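Local coordinates for Pgp2 (Campylobacter jejuni subsp. jejuni, PDB 6XJ6), which probably trims peptidoglycan as an LD-carboxypeptidase and directs helical cell shape, with peptidoglycan bound by a pocket on its accessory NTF2-like domain, at residues G21-N26 with N237-P242; V30-T35 with K56-G61; L105-G110 with K205-M210; Y195-D200 with K278-I283. All blocks are in the same frame, centred on the assembly; numbering follows the deposited sequence. Where two conformers were deposited one is given.

Starting from the N terminus, residues 21-26 meet residues 237-242 in contact 1, which closes a loop of 210 residues and adds a short N-terminal strand to the antiparallel sheet of the NTF2-like part. Contacts 2 and 3 fall within that loop, one after the other. Contact 2 is local to the catalytic part, joining strand 27-33 to the loop after strand 48-56, whereas contact 3 ties the catalytic part to the NTF2-like part. Contact 4, within the NTF2-like part, crosses both contact 1 and contact 3 and reaches the same sheet as contact 1. Tyr241 OH of contact 1 packs 4.0 Å from Leu105 CD2 of contact 3.

Contact 1: residues G21-N26 with N237-P242; sequences GYYDDN and NISPYP
Asn237 and Tyr23 lie at one end of a short antiparallel pairing, in which residues 22-23 extend the sheet of the NTF2-like fold beside strand 232-240. Their side chains cross at about a right angle, amide and ring planes 54° apart. With CG beside its backbone N, Asn237 has OD1 accept from Asp24 N at 3.2 Å, with a C=O...N angle of 168°, and take a second bond of 2.6 Å from a water that accepts from Asp25 N. At Ile238 the backbones form a hydrogen-bonded pair: Ile238 O receives Tyr22 N at 2.9 Å, while Ile238 N returns a nearly straight bond (176°) to Tyr22 O. The same Ile238 O sits over one face of the Tyr23 ring, toward its rim. On its far side, strand 232-240 pairs with strand 249-260. Next, Ser239 OG comes within 2.8 Å of Tyr23 OH, a hydroxyl also hydrogen-bonded to Leu20 O. Pro240 ends the contact, its ring carbon CD packed 3.6 Å from Gly21 N.

Contact 2: residues V30-T35 with K56-G61; sequences VLTNKT and KEIITG
Thr32 points its methyl into the loop 56-61, where CG2 meets Ile58 CD1 at 3.6 Å and Thr60 CG2 at 4.2 Å. The two meetings differ in direction. Ile58 approaches obliquely and reaches Thr32 with the tip of its longer branch, stretched out with CD1 anti to CA (chi2 -176°). Thr60 instead runs past Thr32 the opposite way, methyl beside methyl. Its chi1 of 72° sets OG1 between the backbone N and the carbonyl carbon, and from there OG1 bonds at 2.9 Å to Gly61 O, in the carbonyl plane and on a lone pair. Lys37 NZ binds the same OG1 from outside. Lys34 crosses Thr60 at a slant, its CG 4.1 Å from Thr60 OG1, and its chain then bends at chi3 (64°). Thr32 and Ile58 also share Ile137 of strand 137-138, so the junction belongs to the core of the YkuD-type catalytic domain, and Gly61 lies near Cys136, the predicted nucleophile. Chemically, methyl packing joins strand to loop, while the Thr60 hydroxyl bonds to Gly61 O and Lys37, and the Lys34 ammonium to Glu162, in a salt bridge, and to the carbonyls of Leu62 and Thr74; the three oxygens around Lys34 NZ would favour its charged form.

Contact 3: residues L105-G110 with K205-M210; sequences LDKVQG and KRFDKM
Val108, at the end of helix 104-108, packs tightly against the loop 205-210 of the NTF2-like part. Its CG2 methyl lies 3.8 Å from Lys205 CB, and CG1 comes to 3.9 Å from Phe207 N, so both branches press on the Lys205-Phe207 backbone. Ala285 of strand 285-286 adds to the packing on Val108. The helix ends close by in a Schellman motif at Gly110. Toward solvent the contact loosens. There the Phe207 ring has Val108 CG1 over the centre of one face, and meets Lys107, whose CB comes to 3.8 Å from Phe207 CE1; the lysine chain runs extended beyond CG and carries CD past the same end of the ring. One water donates to Val108 O at 2.7 Å and to Arg206 O at 2.8 Å, linking the two backbones. Another accepts from Gln109 NE2 at 2.9 Å but only weakly from Lys205 NZ. Within the loop, Arg206 grips Asp208 side-on through NE and NH2, the NH2 to OD2 salt bridge measuring 2.8 Å, and Asp208 OD1 accepts Met210 N in an Asx turn. These bonds lie across the type I turn from Arg206 to Lys209 that carries Phe207, and would be expected to steady it. Arg206 and Asp208 spend their charges on each other within the loop; across the contact the segments meet through aliphatic and aromatic packing and water.

Contact 4: residues Y195-D200 with K278-I283; sequences YLSFYD and KGKMKI
Phe198 offers one ring face to Lys280, whose NZ stands 4.4 Å from the Phe198 ring centroid and 15° off the normal, a cation-pi contact reinforced by the CH-pi approach of CE. Ser197 OG lies over the same face toward the rim, while Met281 O sits near the ring plane, 3.7 Å from Phe198 CD2. The Tyr199 ring carries Ile283 CD1 over one face, 4.0 Å from the ring centroid, and has Leu196 O in plane at its edge. Two lysines tie down the turn from Leu196 to Tyr199. Lys280 NZ, on an extended chain, donates to Ser197 OG at 2.7 Å, an oxygen that also bonds to Thr194 O. Lys282, folded at chi2 (-68°), brings its NZ to Ser197 O at 2.7 Å from above the carbonyl plane, with a weak second bond to Tyr199 O. Between backbones, Ile283 N gives Phe198 O a bond of 2.7 Å (162°), their single bridge. Met281 O is buried here without a polar partner. Strand 281-283 thus links the exit of helix 192-196 to the NTF2-like sheet, pairing with strand 263-275. Asp200 OD1 accepts from Glu203 N and OD2 forms a salt bridge with Lys274 of that strand. Helix 170-188 packs on Phe198 and Ile283 through Thr182 and Trp183, and helix 212-223 meets Tyr199 through Phe212.

Contact 1: residues G21-N26 with N237-P242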
loop_
_atom_site.group_PDB
_atom_site.type_symbol
_atom_site.label_atom_id
_atom_site.label_comp_id
_atom_site.label_asym_id
_atom_site.label_seq_id
_atom_site.Cartn_x
_atom_site.Cartn_y
_atom_site.Cartn_z
ATOM N N GLY A 21 9.499 -1.994 -3.923
ATOM C CA GLY A 21 8.604 -3.129 -3.841
ATOM C C GLY A 21 9.007 -4.240 -4.797
ATOM O O GLY A 21 9.815 -4.064 -5.707
ATOM N N TYR A 22 8.396 -5.397 -4.564
ATOM C CA TYR A 22 8.572 -6.598 -5.372
ATOM C C TYR A 22 7.193 -6.952 -5.913
ATOM O O TYR A 22 6.271 -7.218 -5.132
ATOM C CB TYR A 22 9.126 -7.708 -4.479
ATOM C CG TYR A 22 9.456 -9.041 -5.117
ATOM C CD1 TYR A 22 10.167 -9.128 -6.304
ATOM C CD2 TYR A 22 9.097 -10.224 -4.484
ATOM C CE1 TYR A 22 10.483 -10.359 -6.855
ATOM C CE2 TYR A 22 9.409 -11.456 -5.023
ATOM C CZ TYR A 22 10.102 -11.520 -6.209
ATOM O OH TYR A 22 10.410 -12.752 -6.748
ATOM N N TYR A 23 7.042 -6.918 -7.235
ATOM C CA TYR A 23 5.741 -7.002 -7.885
ATOM C C TYR A 23 5.688 -8.182 -8.844
ATOM O O TYR A 23 6.644 -8.457 -9.578
ATOM C CB TYR A 23 5.439 -5.698 -8.634
ATOM C CG TYR A 23 5.461 -4.521 -7.698
ATOM C CD1 TYR A 23 4.339 -4.194 -6.961
ATOM C CD2 TYR A 23 6.619 -3.769 -7.501
ATOM C CE1 TYR A 23 4.350 -3.151 -6.076
ATOM C CE2 TYR A 23 6.636 -2.709 -6.607
ATOM C CZ TYR A 23 5.492 -2.414 -5.894
ATOM O OH TYR A 23 5.458 -1.375 -4.986
ATOM N N ASP A 24 4.539 -8.851 -8.869
ATOM C CA ASP A 24 4.395 -10.022 -9.722
ATOM C C ASP A 24 4.383 -9.654 -11.201
ATOM O O ASP A 24 4.836 -10.445 -12.034
ATOM C CB ASP A 24 3.126 -10.781 -9.352
ATOM C CG ASP A 24 3.008 -12.091 -10.089
ATOM O OD1 ASP A 24 3.784 -13.017 -9.786
ATOM O OD2 ASP A 24 2.147 -12.185 -10.973
ATOM N N ASP A 25 3.893 -8.464 -11.546
ATOM C CA ASP A 25 3.866 -7.994 -12.924
ATOM C C ASP A 25 4.258 -6.520 -12.939
ATOM O O ASP A 25 4.583 -5.933 -11.902
ATOM C CB ASP A 25 2.490 -8.253 -13.558
ATOM C CG ASP A 25 2.477 -8.028 -15.064
ATOM O OD1 ASP A 25 3.457 -8.410 -15.743
ATOM O OD2 ASP A 25 1.482 -7.460 -15.569
ATOM N N ASN A 26 4.238 -5.926 -14.131
ATOM C CA ASN A 26 4.678 -4.548 -14.314
ATOM C C ASN A 26 3.737 -3.577 -13.619
ATOM O O ASN A 26 2.514 -3.707 -13.696
ATOM C CB ASN A 26 4.703 -4.210 -15.802
ATOM C CG ASN A 26 5.788 -4.953 -16.553
ATOM O OD1 ASN A 26 6.500 -5.783 -15.986
ATOM N ND2 ASN A 26 5.916 -4.660 -17.840
ATOM N N ASN A 237 2.041 -8.669 -4.585
ATOM C CA ASN A 237 2.777 -7.414 -4.605
ATOM C C ASN A 237 3.108 -7.045 -3.171
ATOM O O ASN A 237 2.207 -6.977 -2.328
ATOM C CB ASN A 237 1.929 -6.287 -5.186
ATOM C CG ASN A 237 1.588 -6.490 -6.640
ATOM O OD1 ASN A 237 2.392 -7.023 -7.407
ATOM N ND2 ASN A 237 0.406 -6.036 -7.042
ATOM N N ILE A 238 4.387 -6.824 -2.902
ATOM C CA ILE A 238 4.852 -6.410 -1.585
ATOM C C ILE A 238 5.517 -5.057 -1.740
ATOM O O ILE A 238 6.381 -4.879 -2.608
ATOM C CB ILE A 238 5.799 -7.454 -0.967
ATOM C CG1 ILE A 238 5.009 -8.738 -0.708
ATOM C CG2 ILE A 238 6.433 -6.928 0.316
ATOM C CD1 ILE A 238 5.801 -9.841 -0.077
ATOM N N SER A 239 5.096 -4.097 -0.913
ATOM C CA SER A 239 5.562 -2.735 -1.064
ATOM C C SER A 239 5.964 -2.125 0.270
ATOM O O SER A 239 5.290 -2.339 1.283
ATOM C CB SER A 239 4.432 -1.884 -1.649
ATOM O OG SER A 239 3.930 -2.451 -2.847
ATOM N N PRO A 240 7.018 -1.313 0.292
ATOM C CA PRO A 240 7.368 -0.601 1.521
ATOM C C PRO A 240 6.317 0.452 1.831
ATOM O O PRO A 240 5.731 1.048 0.928
ATOM C CB PRO A 240 8.718 0.045 1.175
ATOM C CG PRO A 240 8.654 0.258 -0.285
ATOM C CD PRO A 240 7.894 -0.923 -0.832
ATOM N N TYR A 241 6.087 0.665 3.124
ATOM C CA TYR A 241 4.976 1.491 3.597
ATOM C C TYR A 241 5.510 2.636 4.449
ATOM O O TYR A 241 5.806 2.438 5.642
ATOM C CB TYR A 241 3.971 0.651 4.393
ATOM C CG TYR A 241 2.641 1.355 4.571
ATOM C CD1 TYR A 241 2.460 2.296 5.574
ATOM C CD2 TYR A 241 1.578 1.113 3.705
ATOM C CE1 TYR A 241 1.265 2.946 5.731
ATOM C CE2 TYR A 241 0.383 1.768 3.850
ATOM C CZ TYR A 241 0.226 2.690 4.859
ATOM O OH TYR A 241 -0.965 3.363 5.032
ATOM N N PRO A 242 5.668 3.837 3.891
ATOM C CA PRO A 242 6.177 4.958 4.693
ATOM C C PRO A 242 5.251 5.264 5.852
ATOM O O PRO A 242 4.029 5.207 5.722
ATOM C CB PRO A 242 6.218 6.121 3.697
ATOM C CG PRO A 242 6.297 5.468 2.343
ATOM C CD PRO A 242 5.488 4.216 2.474
HETATM O O HOH W 1 1.889 -7.212 -9.917
#

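Contact 2: residues V30-T35 with K56-G61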
loop_
_atom_site.group_PDB
_atom_site.type_symbol
_atom_site.label_atom_id
_atom_site.label_comp_id
_atom_site.label_asym_id
_atom_site.label_seq_id
_atom_site.Cartn_x
_atom_site.Cartn_y
_atom_site.Cartn_z
ATOM N N VAL A 30 4.254 6.059 -8.171
ATOM C CA VAL A 30 4.324 7.510 -8.038
ATOM C C VAL A 30 4.884 7.783 -6.647
ATOM O O VAL A 30 4.194 7.590 -5.641
ATOM C CB VAL A 30 2.933 8.139 -8.197
ATOM C CG1 VAL A 30 2.990 9.650 -8.035
ATOM C CG2 VAL A 30 2.333 7.766 -9.540
ATOM N N LEU A 31 6.137 8.219 -6.588
ATOM C CA LEU A 31 6.850 8.437 -5.337
ATOM C C LEU A 31 6.926 9.935 -5.080
ATOM O O LEU A 31 7.530 10.673 -5.867
ATOM C CB LEU A 31 8.254 7.831 -5.408
ATOM C CG LEU A 31 9.172 8.028 -4.195
ATOM C CD1 LEU A 31 8.591 7.324 -2.975
ATOM C CD2 LEU A 31 10.601 7.550 -4.485
ATOM N N THR A 32 6.312 10.378 -3.983
ATOM C CA THR A 32 6.337 11.772 -3.567
ATOM C C THR A 32 7.010 11.876 -2.207
ATOM O O THR A 32 6.732 11.078 -1.307
ATOM C CB THR A 32 4.903 12.327 -3.453
ATOM O OG1 THR A 32 4.233 12.204 -4.709
ATOM C CG2 THR A 32 4.906 13.794 -3.052
ATOM N N ASN A 33 7.876 12.876 -2.051
ATOM C CA ASN A 33 8.474 13.196 -0.760
ATOM C C ASN A 33 8.003 14.582 -0.341
ATOM O O ASN A 33 8.281 15.572 -1.028
ATOM C CB ASN A 33 10.000 13.139 -0.830
ATOM C CG ASN A 33 10.650 13.320 0.532
ATOM O OD1 ASN A 33 10.644 14.416 1.096
ATOM N ND2 ASN A 33 11.199 12.243 1.071
ATOM N N LYS A 34 7.282 14.654 0.783
ATOM C CA LYS A 34 6.683 15.918 1.203
ATOM C C LYS A 34 7.707 16.945 1.670
ATOM O O LYS A 34 7.397 18.140 1.667
ATOM C CB LYS A 34 5.675 15.680 2.322
ATOM C CG LYS A 34 4.393 14.999 1.872
ATOM C CD LYS A 34 3.592 14.491 3.058
ATOM C CE LYS A 34 3.118 15.627 3.964
ATOM N NZ LYS A 34 2.366 15.130 5.147
ATOM N N THR A 35 8.896 16.517 2.100
ATOM C CA THR A 35 9.933 17.470 2.488
ATOM C C THR A 35 10.692 17.970 1.265
ATOM O O THR A 35 10.946 19.173 1.130
ATOM C CB THR A 35 10.907 16.830 3.489
ATOM O OG1 THR A 35 10.216 16.474 4.693
ATOM C CG2 THR A 35 12.034 17.790 3.839
ATOM N N LYS A 56 10.194 18.705 -9.730
ATOM C CA LYS A 56 10.645 19.284 -8.476
ATOM C C LYS A 56 9.788 20.503 -8.144
ATOM O O LYS A 56 9.028 21.009 -8.974
ATOM C CB LYS A 56 12.138 19.628 -8.563
ATOM C CG LYS A 56 13.002 18.409 -8.951
ATOM C CD LYS A 56 14.502 18.693 -8.964
ATOM C CE LYS A 56 15.281 17.434 -9.335
ATOM N NZ LYS A 56 16.742 17.675 -9.520
ATOM N N GLU A 57 9.895 20.953 -6.894
ATOM C CA GLU A 57 9.156 22.125 -6.416
ATOM C C GLU A 57 7.640 21.947 -6.561
ATOM O O GLU A 57 6.914 22.878 -6.919
ATOM C CB GLU A 57 9.659 23.413 -7.079
ATOM C CG GLU A 57 11.148 23.664 -6.822
ATOM C CD GLU A 57 11.680 24.926 -7.485
ATOM O OE1 GLU A 57 10.870 25.745 -7.963
ATOM O OE2 GLU A 57 12.919 25.093 -7.528
ATOM N N ILE A 58 7.157 20.741 -6.277
ATOM C CA ILE A 58 5.723 20.469 -6.271
ATOM C C ILE A 58 5.085 21.159 -5.072
ATOM O O ILE A 58 5.781 21.602 -4.151
ATOM C CB ILE A 58 5.428 18.955 -6.227
ATOM C CG1 ILE A 58 5.722 18.401 -4.823
ATOM C CG2 ILE A 58 6.215 18.228 -7.306
ATOM C CD1 ILE A 58 5.552 16.901 -4.680
ATOM N N ILE A 59 3.757 21.222 -5.061
ATOM C CA ILE A 59 2.993 21.669 -3.901
ATOM C C ILE A 59 2.222 20.477 -3.351
ATOM O O ILE A 59 1.379 19.893 -4.047
ATOM C CB ILE A 59 2.045 22.828 -4.247
ATOM C CG1 ILE A 59 2.828 24.028 -4.787
ATOM C CG2 ILE A 59 1.230 23.240 -3.023
ATOM C CD1 ILE A 59 3.853 24.600 -3.819
ATOM N N THR A 60 2.511 20.116 -2.107
ATOM C CA THR A 60 1.701 19.174 -1.348
ATOM C C THR A 60 0.898 19.921 -0.291
ATOM O O THR A 60 1.023 21.138 -0.107
ATOM C CB THR A 60 2.573 18.113 -0.666
ATOM O OG1 THR A 60 3.302 18.700 0.420
ATOM C CG2 THR A 60 3.559 17.514 -1.647
ATOM N N GLY A 61 0.067 19.163 0.412
ATOM C CA GLY A 61 -0.578 19.656 1.600
ATOM C C GLY A 61 0.401 19.720 2.756
ATOM O O GLY A 61 1.616 19.571 2.609
#

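Contact 3: residues L105-G110 with K205-M210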
loop_
_atom_site.group_PDB
_atom_site.type_symbol
_atom_site.label_atom_id
_atom_site.label_comp_id
_atom_site.label_asym_id
_atom_site.label_seq_id
_atom_site.Cartn_x
_atom_site.Cartn_y
_atom_site.Cartn_z
ATOM N N LEU A 105 -5.862 0.404 6.440
ATOM C CA LEU A 105 -5.158 0.694 7.685
ATOM C C LEU A 105 -5.595 2.040 8.249
ATOM O O LEU A 105 -5.896 2.159 9.441
ATOM C CB LEU A 105 -3.647 0.659 7.450
ATOM C CG LEU A 105 -2.781 0.931 8.682
ATOM C CD1 LEU A 105 -2.931 -0.167 9.722
ATOM C CD2 LEU A 105 -1.332 1.084 8.262
ATOM N N ASP A 106 -5.637 3.064 7.400
ATOM C CA ASP A 106 -6.181 4.356 7.806
ATOM C C ASP A 106 -7.549 4.186 8.447
ATOM O O ASP A 106 -7.830 4.754 9.510
ATOM C CB ASP A 106 -6.314 5.264 6.583
ATOM C CG ASP A 106 -4.975 5.617 5.948
ATOM O OD1 ASP A 106 -3.975 5.768 6.675
ATOM O OD2 ASP A 106 -4.945 5.775 4.710
ATOM N N LYS A 107 -8.427 3.416 7.802
ATOM C CA LYS A 107 -9.802 3.307 8.285
ATOM C C LYS A 107 -9.864 2.620 9.642
ATOM O O LYS A 107 -10.582 3.075 10.537
ATOM C CB LYS A 107 -10.670 2.562 7.271
ATOM C CG LYS A 107 -10.963 3.340 5.998
ATOM C CD LYS A 107 -11.771 2.486 5.043
ATOM C CE LYS A 107 -12.192 3.245 3.808
ATOM N NZ LYS A 107 -13.025 2.376 2.938
ATOM N N VAL A 108 -9.149 1.504 9.813
ATOM C CA VAL A 108 -9.246 0.796 11.085
ATOM C C VAL A 108 -8.582 1.582 12.207
ATOM O O VAL A 108 -8.900 1.372 13.384
ATOM C CB VAL A 108 -8.751 -0.664 11.017
ATOM C CG1 VAL A 108 -9.522 -1.431 9.958
ATOM C CG2 VAL A 108 -7.255 -0.729 10.762
ATOM N N GLN A 109 -7.669 2.484 11.869
ATOM C CA GLN A 109 -7.090 3.393 12.845
ATOM C C GLN A 109 -7.995 4.575 13.150
ATOM O O GLN A 109 -7.624 5.419 13.971
ATOM C CB GLN A 109 -5.740 3.905 12.346
ATOM C CG GLN A 109 -4.674 2.836 12.306
ATOM C CD GLN A 109 -3.367 3.340 11.741
ATOM O OE1 GLN A 109 -3.312 4.404 11.125
ATOM N NE2 GLN A 109 -2.302 2.570 11.942
ATOM N N GLY A 110 -9.157 4.650 12.513
ATOM C CA GLY A 110 -10.116 5.703 12.773
ATOM C C GLY A 110 -9.896 6.984 11.999
ATOM O O GLY A 110 -10.522 7.999 12.324
ATOM N N LYS A 205 -6.013 -3.924 14.427
ATOM C CA LYS A 205 -7.275 -3.208 14.546
ATOM C C LYS A 205 -8.230 -3.650 13.444
ATOM O O LYS A 205 -7.805 -4.052 12.355
ATOM C CB LYS A 205 -7.048 -1.697 14.481
ATOM C CG LYS A 205 -6.333 -1.142 15.701
ATOM C CD LYS A 205 -6.131 0.353 15.610
ATOM C CE LYS A 205 -5.322 0.881 16.784
ATOM N NZ LYS A 205 -3.855 0.713 16.585
ATOM N N ARG A 206 -9.529 -3.565 13.743
ATOM C CA ARG A 206 -10.577 -4.102 12.884
ATOM C C ARG A 206 -11.750 -3.132 12.835
ATOM O O ARG A 206 -11.970 -2.345 13.759
ATOM C CB ARG A 206 -11.093 -5.442 13.425
ATOM C CG ARG A 206 -10.019 -6.504 13.608
ATOM C CD ARG A 206 -10.502 -7.605 14.530
ATOM N NE ARG A 206 -11.840 -8.063 14.173
ATOM C CZ ARG A 206 -12.102 -9.000 13.269
ATOM N NH1 ARG A 206 -11.117 -9.602 12.614
ATOM N NH2 ARG A 206 -13.355 -9.341 13.020
ATOM N N PHE A 207 -12.530 -3.223 11.752
ATOM C CA PHE A 207 -13.736 -2.409 11.636
ATOM C C PHE A 207 -14.671 -2.636 12.815
ATOM O O PHE A 207 -15.283 -1.689 13.322
ATOM C CB PHE A 207 -14.478 -2.734 10.342
ATOM C CG PHE A 207 -13.882 -2.104 9.124
ATOM C CD1 PHE A 207 -13.797 -0.726 9.016
ATOM C CD2 PHE A 207 -13.437 -2.885 8.074
ATOM C CE1 PHE A 207 -13.251 -0.140 7.888
ATOM C CE2 PHE A 207 -12.895 -2.308 6.943
ATOM C CZ PHE A 207 -12.803 -0.933 6.849
ATOM N N ASP A 208 -14.820 -3.888 13.248
ATOM C CA ASP A 208 -15.748 -4.198 14.330
ATOM C C ASP A 208 -15.162 -3.932 15.710
ATOM O O ASP A 208 -15.809 -4.248 16.711
ATOM C CB ASP A 208 -16.270 -5.639 14.212
ATOM C CG ASP A 208 -15.185 -6.692 14.377
ATOM O OD1 ASP A 208 -14.066 -6.369 14.819
ATOM O OD2 ASP A 208 -15.467 -7.864 14.057
ATOM N N LYS A 209 -13.964 -3.358 15.782
ATOM C CA LYS A 209 -13.350 -2.941 17.040
ATOM C C LYS A 209 -13.123 -4.103 18.007
ATOM O O LYS A 209 -12.981 -3.893 19.215
ATOM C CB LYS A 209 -14.148 -1.812 17.704
ATOM C CG LYS A 209 -14.162 -0.530 16.882
ATOM C CD LYS A 209 -15.008 0.552 17.528
ATOM C CE LYS A 209 -14.871 1.877 16.792
ATOM N NZ LYS A 209 -15.154 1.754 15.333
ATOM N N MET A 210 -13.070 -5.334 17.508
ATOM C CA MET A 210 -12.797 -6.471 18.377
ATOM C C MET A 210 -11.346 -6.443 18.849
ATOM O O MET A 210 -10.426 -6.172 18.072
ATOM C CB MET A 210 -13.059 -7.778 17.628
ATOM C CG MET A 210 -12.995 -9.008 18.504
ATOM S SD MET A 210 -13.215 -10.541 17.584
ATOM C CE MET A 210 -14.868 -10.360 16.965
HETATM O O HOH W 2 -10.834 0.033 14.627
HETATM O O HOH W 3 -2.162 0.218 13.683
#

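Contact 4: residues Y195-D200 with K278-I283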
loop_
_atom_site.group_PDB
_atom_site.type_symbol
_atom_site.label_atom_id
_atom_site.label_comp_id
_atom_site.label_asym_id
_atom_site.label_seq_id
_atom_site.Cartn_x
_atom_site.Cartn_y
_atom_site.Cartn_z
ATOM N N TYR A 195 -1.368 -19.431 13.475
ATOM C CA TYR A 195 -2.067 -18.367 12.759
ATOM C C TYR A 195 -2.072 -17.076 13.571
ATOM O O TYR A 195 -1.705 -16.009 13.066
ATOM C CB TYR A 195 -3.490 -18.843 12.459
ATOM C CG TYR A 195 -4.442 -17.821 11.874
ATOM C CD1 TYR A 195 -5.361 -17.171 12.689
ATOM C CD2 TYR A 195 -4.462 -17.543 10.510
ATOM C CE1 TYR A 195 -6.251 -16.256 12.173
ATOM C CE2 TYR A 195 -5.355 -16.621 9.981
ATOM C CZ TYR A 195 -6.249 -15.990 10.820
ATOM O OH TYR A 195 -7.149 -15.073 10.316
ATOM N N LEU A 196 -2.459 -17.162 14.843
ATOM C CA LEU A 196 -2.557 -15.973 15.682
ATOM C C LEU A 196 -1.207 -15.333 15.972
ATOM O O LEU A 196 -1.158 -14.139 16.281
ATOM C CB LEU A 196 -3.256 -16.311 16.999
ATOM C CG LEU A 196 -4.729 -16.700 16.894
ATOM C CD1 LEU A 196 -5.250 -17.169 18.241
ATOM C CD2 LEU A 196 -5.554 -15.527 16.378
ATOM N N SER A 197 -0.111 -16.086 15.879
ATOM C CA SER A 197 1.207 -15.509 16.123
ATOM C C SER A 197 1.572 -14.426 15.116
ATOM O O SER A 197 2.531 -13.682 15.352
ATOM C CB SER A 197 2.276 -16.605 16.095
ATOM O OG SER A 197 2.556 -17.027 14.771
ATOM N N PHE A 198 0.848 -14.319 14.005
ATOM C CA PHE A 198 1.147 -13.325 12.987
ATOM C C PHE A 198 0.332 -12.051 13.142
ATOM O O PHE A 198 0.374 -11.196 12.257
ATOM C CB PHE A 198 0.944 -13.917 11.591
ATOM C CG PHE A 198 1.952 -14.968 11.243
ATOM C CD1 PHE A 198 1.618 -16.306 11.286
ATOM C CD2 PHE A 198 3.244 -14.613 10.901
ATOM C CE1 PHE A 198 2.546 -17.270 10.974
ATOM C CE2 PHE A 198 4.182 -15.575 10.591
ATOM C CZ PHE A 198 3.834 -16.908 10.632
ATOM N N TYR A 199 -0.389 -11.900 14.248
ATOM C CA TYR A 199 -1.154 -10.693 14.527
ATOM C C TYR A 199 -0.544 -9.978 15.722
ATOM O O TYR A 199 -0.069 -10.618 16.665
ATOM C CB TYR A 199 -2.630 -11.025 14.770
ATOM C CG TYR A 199 -3.273 -11.578 13.517
ATOM C CD1 TYR A 199 -3.948 -10.754 12.632
ATOM C CD2 TYR A 199 -3.173 -12.927 13.207
ATOM C CE1 TYR A 199 -4.512 -11.255 11.470
ATOM C CE2 TYR A 199 -3.728 -13.435 12.052
ATOM C CZ TYR A 199 -4.398 -12.607 11.189
ATOM O OH TYR A 199 -4.944 -13.115 10.035
ATOM N N ASP A 200 -0.519 -8.648 15.652
ATOM C CA ASP A 200 0.062 -7.841 16.719
ATOM C C ASP A 200 -0.966 -7.700 17.832
ATOM O O ASP A 200 -1.975 -7.005 17.677
ATOM C CB ASP A 200 0.494 -6.473 16.205
ATOM C CG ASP A 200 1.132 -5.630 17.292
ATOM O OD1 ASP A 200 0.400 -5.170 18.191
ATOM O OD2 ASP A 200 2.368 -5.466 17.276
ATOM N N LYS A 278 11.794 -9.137 16.437
ATOM C CA LYS A 278 12.365 -10.450 16.170
ATOM C C LYS A 278 12.329 -10.806 14.690
ATOM O O LYS A 278 12.614 -11.952 14.330
ATOM C CB LYS A 278 11.648 -11.512 17.006
ATOM C CG LYS A 278 11.537 -11.155 18.491
ATOM C CD LYS A 278 12.897 -10.830 19.109
ATOM C CE LYS A 278 12.758 -10.279 20.519
ATOM N NZ LYS A 278 14.047 -9.723 21.018
ATOM N N GLY A 279 11.993 -9.846 13.831
ATOM C CA GLY A 279 12.014 -10.068 12.402
ATOM C C GLY A 279 10.802 -10.772 11.846
ATOM O O GLY A 279 10.865 -11.283 10.726
ATOM N N LYS A 280 9.693 -10.804 12.586
ATOM C CA LYS A 280 8.511 -11.562 12.201
ATOM C C LYS A 280 7.386 -10.631 11.768
ATOM O O LYS A 280 7.204 -9.549 12.337
ATOM C CB LYS A 280 8.016 -12.425 13.365
ATOM C CG LYS A 280 6.823 -13.294 13.017
ATOM C CD LYS A 280 6.456 -14.233 14.159
ATOM C CE LYS A 280 5.336 -15.173 13.743
ATOM N NZ LYS A 280 5.132 -16.293 14.692
ATOM N N MET A 281 6.621 -11.082 10.776
ATOM C CA MET A 281 5.453 -10.351 10.302
ATOM C C MET A 281 4.401 -10.241 11.395
ATOM O O MET A 281 4.052 -11.232 12.044
ATOM C CB MET A 281 4.845 -11.098 9.116
ATOM C CG MET A 281 3.616 -10.426 8.535
ATOM S SD MET A 281 2.987 -11.247 7.067
ATOM C CE MET A 281 2.126 -12.625 7.797
ATOM N N LYS A 282 3.870 -9.034 11.572
ATOM C CA LYS A 282 2.732 -8.797 12.450
ATOM C C LYS A 282 1.691 -8.012 11.669
ATOM O O LYS A 282 1.956 -6.885 11.239
ATOM C CB LYS A 282 3.153 -8.033 13.707
ATOM C CG LYS A 282 3.994 -8.858 14.667
ATOM C CD LYS A 282 3.183 -9.979 15.307
ATOM C CE LYS A 282 3.984 -10.699 16.370
ATOM N NZ LYS A 282 3.156 -11.682 17.121
ATOM N N ILE A 283 0.514 -8.606 11.499
ATOM C CA ILE A 283 -0.554 -8.008 10.704
ATOM C C ILE A 283 -1.243 -6.924 11.524
ATOM O O ILE A 283 -1.660 -7.161 12.665
ATOM C CB ILE A 283 -1.550 -9.089 10.255
ATOM C CG1 ILE A 283 -0.857 -10.085 9.322
ATOM C CG2 ILE A 283 -2.766 -8.461 9.569
ATOM C CD1 ILE A 283 -1.603 -11.376 9.153
#